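Local coordinates for protein nucleoporin NUP170 (Chaetomium thermophilum, PDB 5HAX) that probably serves as a large structural nucleoporin of the nuclear pore complex, using a beta-propeller and a helical domain to bind partner nucleoporins, at residues L146-T151 with L160-T165; D289-V294 with A311-G316; D378-G383 with D393-H398. All blocks are in the same frame, centred on the assembly; numbering follows the deposited sequence.

Interaction 1 (L146-T151 with L160-T165)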
loop_
_atom_site.group_PDB
_atom_site.type_symbol
_atom_site.label_atom_id
_atom_site.label_comp_id
_atom_site.label_asym_id
_atom_site.label_seq_id
_atom_site.Cartn_x
_atom_site.Cartn_y
_atom_site.Cartn_z
ATOM N N LEU A 146 9.951 21.534 -14.083
ATOM C CA LEU A 146 8.684 22.199 -14.343
ATOM C C LEU A 146 7.773 22.042 -13.137
ATOM O O LEU A 146 7.678 20.957 -12.554
ATOM C CB LEU A 146 7.987 21.630 -15.585
ATOM C CG LEU A 146 8.684 21.829 -16.930
ATOM C CD1 LEU A 146 7.864 21.198 -18.044
ATOM C CD2 LEU A 146 8.916 23.304 -17.211
ATOM N N GLY A 147 7.114 23.134 -12.763
ATOM C CA GLY A 147 6.101 23.057 -11.730
ATOM C C GLY A 147 4.854 22.356 -12.234
ATOM O O GLY A 147 4.478 22.466 -13.400
ATOM N N VAL A 148 4.209 21.614 -11.337
ATOM C CA VAL A 148 3.022 20.836 -11.670
ATOM C C VAL A 148 1.960 21.076 -10.609
ATOM O O VAL A 148 2.261 21.132 -9.411
ATOM C CB VAL A 148 3.337 19.330 -11.779
ATOM C CG1 VAL A 148 2.071 18.544 -12.107
ATOM C CG2 VAL A 148 4.409 19.086 -12.828
ATOM N N SER A 149 0.714 21.212 -11.057
ATOM C CA SER A 149 -0.450 21.287 -10.179
ATOM C C SER A 149 -1.426 20.207 -10.623
ATOM O O SER A 149 -2.040 20.325 -11.688
ATOM C CB SER A 149 -1.100 22.671 -10.232
ATOM O OG SER A 149 -2.134 22.780 -9.268
ATOM N N ALA A 150 -1.559 19.155 -9.815
ATOM C CA ALA A 150 -2.422 18.014 -10.113
ATOM C C ALA A 150 -3.610 18.062 -9.155
ATOM O O ALA A 150 -3.693 17.295 -8.196
ATOM C CB ALA A 150 -1.652 16.706 -9.993
ATOM N N THR A 151 -4.548 18.977 -9.432
ATOM C CA THR A 151 -5.716 19.139 -8.572
ATOM C C THR A 151 -6.840 18.204 -9.020
ATOM O O THR A 151 -7.117 18.100 -10.217
ATOM C CB THR A 151 -6.211 20.581 -8.602
ATOM O OG1 THR A 151 -6.461 20.977 -9.956
ATOM C CG2 THR A 151 -5.169 21.511 -7.989
ATOM N N LEU A 160 -4.142 18.470 -14.686
ATOM C CA LEU A 160 -2.705 18.720 -14.701
ATOM C C LEU A 160 -2.408 19.979 -15.507
ATOM O O LEU A 160 -2.758 20.062 -16.690
ATOM C CB LEU A 160 -1.961 17.518 -15.282
ATOM C CG LEU A 160 -0.467 17.445 -14.965
ATOM C CD1 LEU A 160 -0.017 15.997 -14.915
ATOM C CD2 LEU A 160 0.345 18.222 -15.989
ATOM N N THR A 161 -1.759 20.949 -14.863
ATOM C CA THR A 161 -1.301 22.174 -15.504
ATOM C C THR A 161 0.168 22.387 -15.166
ATOM O O THR A 161 0.599 22.115 -14.042
ATOM C CB THR A 161 -2.124 23.388 -15.056
ATOM O OG1 THR A 161 -2.058 23.516 -13.630
ATOM C CG2 THR A 161 -3.577 23.236 -15.484
ATOM N N LEU A 162 0.928 22.882 -16.140
ATOM C CA LEU A 162 2.376 22.996 -16.034
ATOM C C LEU A 162 2.794 24.450 -15.862
ATOM O O LEU A 162 2.169 25.364 -16.408
ATOM C CB LEU A 162 3.052 22.403 -17.273
ATOM C CG LEU A 162 2.728 20.931 -17.535
ATOM C CD1 LEU A 162 3.230 20.507 -18.905
ATOM C CD2 LEU A 162 3.324 20.051 -16.447
ATOM N N TYR A 163 3.866 24.651 -15.094
ATOM C CA TYR A 163 4.418 25.970 -14.813
ATOM C C TYR A 163 5.901 25.985 -15.141
ATOM O O TYR A 163 6.631 25.051 -14.793
ATOM C CB TYR A 163 4.230 26.358 -13.341
ATOM C CG TYR A 163 2.791 26.469 -12.897
ATOM C CD1 TYR A 163 2.214 27.707 -12.655
ATOM C CD2 TYR A 163 2.012 25.337 -12.710
ATOM C CE1 TYR A 163 0.899 27.817 -12.247
ATOM C CE2 TYR A 163 0.696 25.434 -12.301
ATOM C CZ TYR A 163 0.144 26.676 -12.070
ATOM O OH TYR A 163 -1.166 26.779 -11.663
ATOM N N SER A 164 6.347 27.049 -15.804
ATOM C CA SER A 164 7.770 27.250 -16.014
ATOM C C SER A 164 8.429 27.697 -14.711
ATOM O O SER A 164 7.772 28.173 -13.781
ATOM C CB SER A 164 8.015 28.279 -17.116
ATOM O OG SER A 164 7.430 29.527 -16.792
ATOM N N THR A 165 9.751 27.530 -14.650
ATOM C CA THR A 165 10.501 27.779 -13.421
ATOM C C THR A 165 11.815 28.513 -13.625
ATOM O O THR A 165 12.364 29.019 -12.640
ATOM C CB THR A 165 10.802 26.456 -12.702
ATOM O OG1 THR A 165 11.730 25.687 -13.480
ATOM C CG2 THR A 165 9.531 25.651 -12.482
#
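Val148 spreads its two methyls against two leucines of the neighbouring antiparallel strand. CG1, trans to the backbone N (chi1 179°), sits 4.0 Å from CG of Leu160, the two side chains meeting at a slant. CG2 lies 3.9 Å from CD2 of Leu162, side by side and pointing the same way. Ile105 of strand 105-107 touches both leucines, so this face packs against the neighbouring sheet. The side chains of Ser149, Thr161 and Tyr163 lie on the other face, with Gly147 paired to Tyr163. Tyr163 turns its ring edge to the glycine carbonyl, CD2 3.8 Å from Gly147 O, while Tyr163 N bonds to the same oxygen at 2.8 Å from above the carbonyl plane. Gly147 N to Tyr163 O, and Ser149 with Thr161 in both directions, complete the backbone bonds. Further round the ring, CE2 approaches Ser149 CB obliquely at 3.9 Å. That CB is also 3.6 Å from Thr161 OG1, whereas Ser149 OG turns to Thr130 O. Thr165 lays CG2 on Gly147 N at 3.5 Å and sends OG1 to Leu145 O. Leu162 and Tyr163 pair in parallel with a strand of another protein's chain, extending the sheet. The chemistry is thus divided: backbone groups supply the polar bonds between these strands, side chains the apolar packing, and the outer strand's backbone a docking edge for the partner.

Interaction 2 (D289-V294 with A311-G316)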
loop_
_atom_site.group_PDB
_atom_site.type_symbol
_atom_site.label_atom_id
_atom_site.label_comp_id
_atom_site.label_asym_id
_atom_site.label_seq_id
_atom_site.Cartn_x
_atom_site.Cartn_y
_atom_site.Cartn_z
ATOM N N ASP A 289 27.164 -17.320 -10.055
ATOM C CA ASP A 289 27.896 -16.170 -10.575
ATOM C C ASP A 289 27.401 -15.746 -11.953
ATOM O O ASP A 289 27.692 -14.625 -12.385
ATOM C CB ASP A 289 29.393 -16.480 -10.636
ATOM C CG ASP A 289 29.743 -17.459 -11.738
ATOM O OD1 ASP A 289 30.798 -17.280 -12.378
ATOM O OD2 ASP A 289 28.965 -18.408 -11.964
ATOM N N LYS A 290 26.666 -16.615 -12.650
ATOM C CA LYS A 290 26.059 -16.269 -13.928
ATOM C C LYS A 290 24.746 -15.511 -13.760
ATOM O O LYS A 290 24.298 -14.852 -14.704
ATOM C CB LYS A 290 25.831 -17.551 -14.735
ATOM C CG LYS A 290 25.189 -17.373 -16.105
ATOM C CD LYS A 290 26.054 -16.546 -17.044
ATOM C CE LYS A 290 25.543 -16.639 -18.476
ATOM N NZ LYS A 290 26.304 -15.768 -19.415
ATOM N N THR A 291 24.141 -15.571 -12.578
ATOM C CA THR A 291 22.833 -14.972 -12.351
ATOM C C THR A 291 22.936 -13.454 -12.235
ATOM O O THR A 291 23.901 -12.921 -11.682
ATOM C CB THR A 291 22.221 -15.559 -11.079
ATOM O OG1 THR A 291 22.237 -16.990 -11.166
ATOM C CG2 THR A 291 20.794 -15.080 -10.879
ATOM N N ASN A 292 21.923 -12.762 -12.754
ATOM C CA ASN A 292 21.830 -11.309 -12.702
ATOM C C ASN A 292 20.724 -10.894 -11.738
ATOM O O ASN A 292 19.674 -11.541 -11.671
ATOM C CB ASN A 292 21.537 -10.719 -14.088
ATOM C CG ASN A 292 22.679 -10.916 -15.070
ATOM O OD1 ASN A 292 23.827 -10.577 -14.783
ATOM N ND2 ASN A 292 22.367 -11.466 -16.235
ATOM N N ILE A 293 20.965 -9.815 -10.997
ATOM C CA ILE A 293 19.924 -9.151 -10.215
ATOM C C ILE A 293 19.306 -8.078 -11.102
ATOM O O ILE A 293 20.003 -7.171 -11.570
ATOM C CB ILE A 293 20.494 -8.545 -8.920
ATOM C CG1 ILE A 293 21.048 -9.654 -8.020
ATOM C CG2 ILE A 293 19.414 -7.745 -8.178
ATOM C CD1 ILE A 293 21.718 -9.158 -6.749
ATOM N N VAL A 294 17.995 -8.177 -11.333
ATOM C CA VAL A 294 17.323 -7.309 -12.297
ATOM C C VAL A 294 16.560 -6.155 -11.647
ATOM O O VAL A 294 16.216 -5.190 -12.347
ATOM C CB VAL A 294 16.363 -8.126 -13.189
ATOM C CG1 VAL A 294 17.125 -9.206 -13.942
ATOM C CG2 VAL A 294 15.235 -8.734 -12.361
ATOM N N ALA A 311 15.772 -8.105 -3.410
ATOM C CA ALA A 311 16.472 -8.149 -4.686
ATOM C C ALA A 311 15.949 -9.332 -5.483
ATOM O O ALA A 311 15.843 -10.442 -4.952
ATOM C CB ALA A 311 17.987 -8.259 -4.487
ATOM N N LEU A 312 15.609 -9.090 -6.745
ATOM C CA LEU A 312 15.043 -10.105 -7.623
ATOM C C LEU A 312 16.092 -10.543 -8.638
ATOM O O LEU A 312 16.680 -9.704 -9.326
ATOM C CB LEU A 312 13.804 -9.572 -8.346
ATOM C CG LEU A 312 13.112 -10.571 -9.279
ATOM C CD1 LEU A 312 12.505 -11.717 -8.483
ATOM C CD2 LEU A 312 12.054 -9.877 -10.115
ATOM N N THR A 313 16.317 -11.851 -8.726
ATOM C CA THR A 313 17.214 -12.420 -9.719
ATOM C C THR A 313 16.457 -12.696 -11.014
ATOM O O THR A 313 15.226 -12.760 -11.042
ATOM C CB THR A 313 17.839 -13.722 -9.215
ATOM O OG1 THR A 313 16.830 -14.735 -9.115
ATOM C CG2 THR A 313 18.503 -13.529 -7.860
ATOM N N ASP A 314 17.216 -12.871 -12.099
ATOM C CA ASP A 314 16.589 -13.216 -13.371
ATOM C C ASP A 314 16.042 -14.636 -13.383
ATOM O O ASP A 314 15.303 -14.984 -14.308
ATOM C CB ASP A 314 17.573 -13.019 -14.533
ATOM C CG ASP A 314 18.870 -13.793 -14.356
ATOM O OD1 ASP A 314 19.872 -13.407 -14.990
ATOM O OD2 ASP A 314 18.896 -14.783 -13.597
ATOM N N THR A 315 16.372 -15.452 -12.383
ATOM C CA THR A 315 15.789 -16.779 -12.226
ATOM C C THR A 315 14.527 -16.768 -11.373
ATOM O O THR A 315 13.919 -17.825 -11.179
ATOM C CB THR A 315 16.813 -17.737 -11.608
ATOM O OG1 THR A 315 17.329 -17.172 -10.397
ATOM C CG2 THR A 315 17.961 -17.993 -12.577
ATOM N N GLY A 316 14.127 -15.608 -10.858
ATOM C CA GLY A 316 12.903 -15.488 -10.095
ATOM C C GLY A 316 13.051 -15.627 -8.599
ATOM O O GLY A 316 12.033 -15.729 -7.904
HETATM O O HOH W 1 21.977 -14.928 -16.026
#
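Ile293 and Thr313 make a non-hydrogen-bonded antiparallel pair, CA to CA 4.3 Å, flanked by the bonds from Val294 N to Leu312 O and from Asp314 N to Asn292 O, each 2.8 Å long. Beyond this pair the chains diverge, and the carboxylate of Asp314 links them. Its CG stands between the backbone N and the carbonyl carbon (chi1 56°), which swings OD1 back to Asn292 N at 3.1 Å; the amide meets OD1 from above the carboxylate plane. Asn292 ND2 adds a weak bond to the same oxygen, its amide turned 78° from the carboxylate, and a water passes a third link from OD1 to Lys290 O. OD2 rests 3.3 Å from Thr291 CG2, and Asp314 CB has Val294 CG1 at 3.9 Å. Replacing Asp314 by an alanine takes away the carboxylate and would probably leave Asn292 N without this acceptor and the water with one anchor fewer. Thr291 CG2 lies across Thr313 CB, and Ile293 CG2 reaches Ala311 CB at 4.0 Å. Thr313 OG1 donates to Thr315 OG1, itself bonded to Leu286 O, in a type I turn ending at Gly316 with positive phi. This is the open base of a beta hairpin whose strand 293-298 is outermost in its sheet, consistent with one blade of the propeller.

Interaction 3 (D378-G383 with D393-H398)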
loop_
_atom_site.group_PDB
_atom_site.type_symbol
_atom_site.label_atom_id
_atom_site.label_comp_id
_atom_site.label_asym_id
_atom_site.label_seq_id
_atom_site.Cartn_x
_atom_site.Cartn_y
_atom_site.Cartn_z
ATOM N N ASP A 378 11.648 -18.175 -14.672
ATOM C CA ASP A 378 12.879 -17.988 -15.434
ATOM C C ASP A 378 12.550 -17.843 -16.921
ATOM O O ASP A 378 11.992 -18.764 -17.519
ATOM C CB ASP A 378 13.825 -19.169 -15.200
ATOM C CG ASP A 378 15.133 -19.037 -15.960
ATOM O OD1 ASP A 378 15.471 -17.916 -16.391
ATOM O OD2 ASP A 378 15.832 -20.060 -16.117
ATOM N N PRO A 379 12.891 -16.693 -17.533
ATOM C CA PRO A 379 13.579 -15.502 -17.020
ATOM C C PRO A 379 12.641 -14.433 -16.458
ATOM O O PRO A 379 11.569 -14.201 -17.016
ATOM C CB PRO A 379 14.294 -14.970 -18.257
ATOM C CG PRO A 379 13.352 -15.291 -19.366
ATOM C CD PRO A 379 12.653 -16.581 -18.983
ATOM N N SER A 380 13.057 -13.787 -15.371
ATOM C CA SER A 380 12.360 -12.633 -14.817
ATOM C C SER A 380 13.015 -11.362 -15.345
ATOM O O SER A 380 14.196 -11.111 -15.074
ATOM C CB SER A 380 12.390 -12.664 -13.291
ATOM O OG SER A 380 11.653 -13.768 -12.797
ATOM N N ALA A 381 12.251 -10.568 -16.096
ATOM C CA ALA A 381 12.773 -9.360 -16.729
ATOM C C ALA A 381 12.550 -8.116 -15.877
ATOM O O ALA A 381 13.426 -7.247 -15.813
ATOM C CB ALA A 381 12.120 -9.164 -18.101
ATOM N N LEU A 382 11.390 -8.015 -15.229
ATOM C CA LEU A 382 11.043 -6.881 -14.386
ATOM C C LEU A 382 10.363 -7.400 -13.129
ATOM O O LEU A 382 9.674 -8.421 -13.164
ATOM C CB LEU A 382 10.106 -5.902 -15.108
ATOM C CG LEU A 382 10.631 -5.244 -16.381
ATOM C CD1 LEU A 382 9.491 -4.577 -17.135
ATOM C CD2 LEU A 382 11.716 -4.235 -16.043
ATOM N N GLY A 383 10.547 -6.683 -12.027
ATOM C CA GLY A 383 9.957 -7.086 -10.762
ATOM C C GLY A 383 9.669 -5.901 -9.870
ATOM O O GLY A 383 10.402 -4.907 -9.869
ATOM N N ASP A 393 5.917 -9.991 -11.015
ATOM C CA ASP A 393 7.087 -10.444 -11.767
ATOM C C ASP A 393 6.714 -10.621 -13.230
ATOM O O ASP A 393 5.783 -11.367 -13.553
ATOM C CB ASP A 393 7.638 -11.757 -11.206
ATOM C CG ASP A 393 8.981 -12.131 -11.814
ATOM O OD1 ASP A 393 9.561 -11.301 -12.543
ATOM O OD2 ASP A 393 9.463 -13.251 -11.558
ATOM N N VAL A 394 7.450 -9.946 -14.110
ATOM C CA VAL A 394 7.253 -10.045 -15.552
ATOM C C VAL A 394 8.168 -11.162 -16.043
ATOM O O VAL A 394 9.384 -10.986 -16.138
ATOM C CB VAL A 394 7.554 -8.719 -16.255
ATOM C CG1 VAL A 394 7.300 -8.837 -17.754
ATOM C CG2 VAL A 394 6.725 -7.595 -15.651
ATOM N N VAL A 395 7.583 -12.317 -16.356
ATOM C CA VAL A 395 8.326 -13.479 -16.832
ATOM C C VAL A 395 8.270 -13.484 -18.352
ATOM O O VAL A 395 7.184 -13.411 -18.941
ATOM C CB VAL A 395 7.757 -14.787 -16.256
ATOM C CG1 VAL A 395 8.564 -15.981 -16.748
ATOM C CG2 VAL A 395 7.752 -14.738 -14.735
ATOM N N ARG A 396 9.440 -13.585 -18.981
ATOM C CA ARG A 396 9.572 -13.420 -20.423
ATOM C C ARG A 396 10.133 -14.691 -21.049
ATOM O O ARG A 396 11.163 -14.657 -21.731
ATOM C CB ARG A 396 10.463 -12.205 -20.709
ATOM C CG ARG A 396 10.166 -11.475 -22.006
ATOM C CD ARG A 396 10.667 -10.036 -21.937
ATOM N NE ARG A 396 9.658 -9.117 -21.413
ATOM C CZ ARG A 396 9.906 -7.867 -21.031
ATOM N NH1 ARG A 396 8.922 -7.102 -20.575
ATOM N NH2 ARG A 396 11.137 -7.377 -21.098
ATOM N N LYS A 397 9.462 -15.824 -20.815
ATOM C CA LYS A 397 9.929 -17.094 -21.364
ATOM C C LYS A 397 9.929 -17.083 -22.885
ATOM O O LYS A 397 10.778 -17.731 -23.510
ATOM C CB LYS A 397 9.063 -18.243 -20.852
ATOM C CG LYS A 397 9.442 -18.733 -19.467
ATOM C CD LYS A 397 8.562 -19.892 -19.032
ATOM C CE LYS A 397 9.004 -20.453 -17.690
ATOM N NZ LYS A 397 10.386 -21.007 -17.737
ATOM N N HIS A 398 8.990 -16.364 -23.493
ATOM C CA HIS A 398 8.917 -16.216 -24.933
ATOM C C HIS A 398 9.081 -14.748 -25.307
ATOM O O HIS A 398 8.646 -13.863 -24.563
ATOM C CB HIS A 398 7.586 -16.754 -25.466
ATOM C CG HIS A 398 7.259 -18.128 -24.968
ATOM N ND1 HIS A 398 7.915 -19.256 -25.414
ATOM C CD2 HIS A 398 6.359 -18.554 -24.051
ATOM C CE1 HIS A 398 7.428 -20.318 -24.798
ATOM N NE2 HIS A 398 6.483 -19.920 -23.966
#
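Arg396 extends alongside Pro379 and Ala381, and its side chain can be followed outward. CB lies 4.4 Å from Pro379 CG, close to the point where Arg396 N bonds to Pro379 O at 3.0 Å. CG leads away from the proline, and at CD, 4.2 Å from Ala381 CB, the chain bends (chi3 -90°). The bend sets the guanidinium over the alanine methyl, which touches one face off-centre: CZ is 3.9 Å and NH2 3.6 Å from Ala381 CB. NE is held by the salt bridge to Asp402, and NH1 adds a weak bond to Thr440 O, while the methyl supports the face. Lys397 runs beside Pro379, its CG against CD of the proline; a turn at its last torsion (chi4 -62°) brings NZ to Asp378 O at 2.8 Å, in the plane of this carbonyl, which belongs to the cis peptide to Pro379. Arg375 O is a second acceptor for NZ. On the face shared by Ser380 and Asp393, Ser380 OG lies 2.6 Å from Asp393 OD2, with Leu377 O also near. The two segments form the open end of the hairpin 380-386 and 390-395. Strand 380-386 is outermost in its five-stranded sheet and strand 390-395 lies inside, bonding through Asp393 and Val395 to strand 403-409, while Ser380 N also meets the turn that follows strand 307-313.

Overall arrangement
All three contacts lie in antiparallel hairpins of the propeller domain, each in a different sheet. Interaction 1 stands apart, its centre 39 Å from that of interaction 2 and 36 Å from that of interaction 3; it is mostly buried, its strands joined by backbone bonds and apolar side-chain packing, and its outer strand is extended by another protein. Interactions 2 and 3, centres 11 Å apart, are partly buried and touch: Asp314 O lies 2.8 Å from Ser380 N, probably a hydrogen bond, and Leu312 CD2 packs on Gly383 CA. Both lie at the open ends of their hairpins, where charged side chains enter: a carboxylate gripping a loop amide in one, arginine and lysine reaching back in the other.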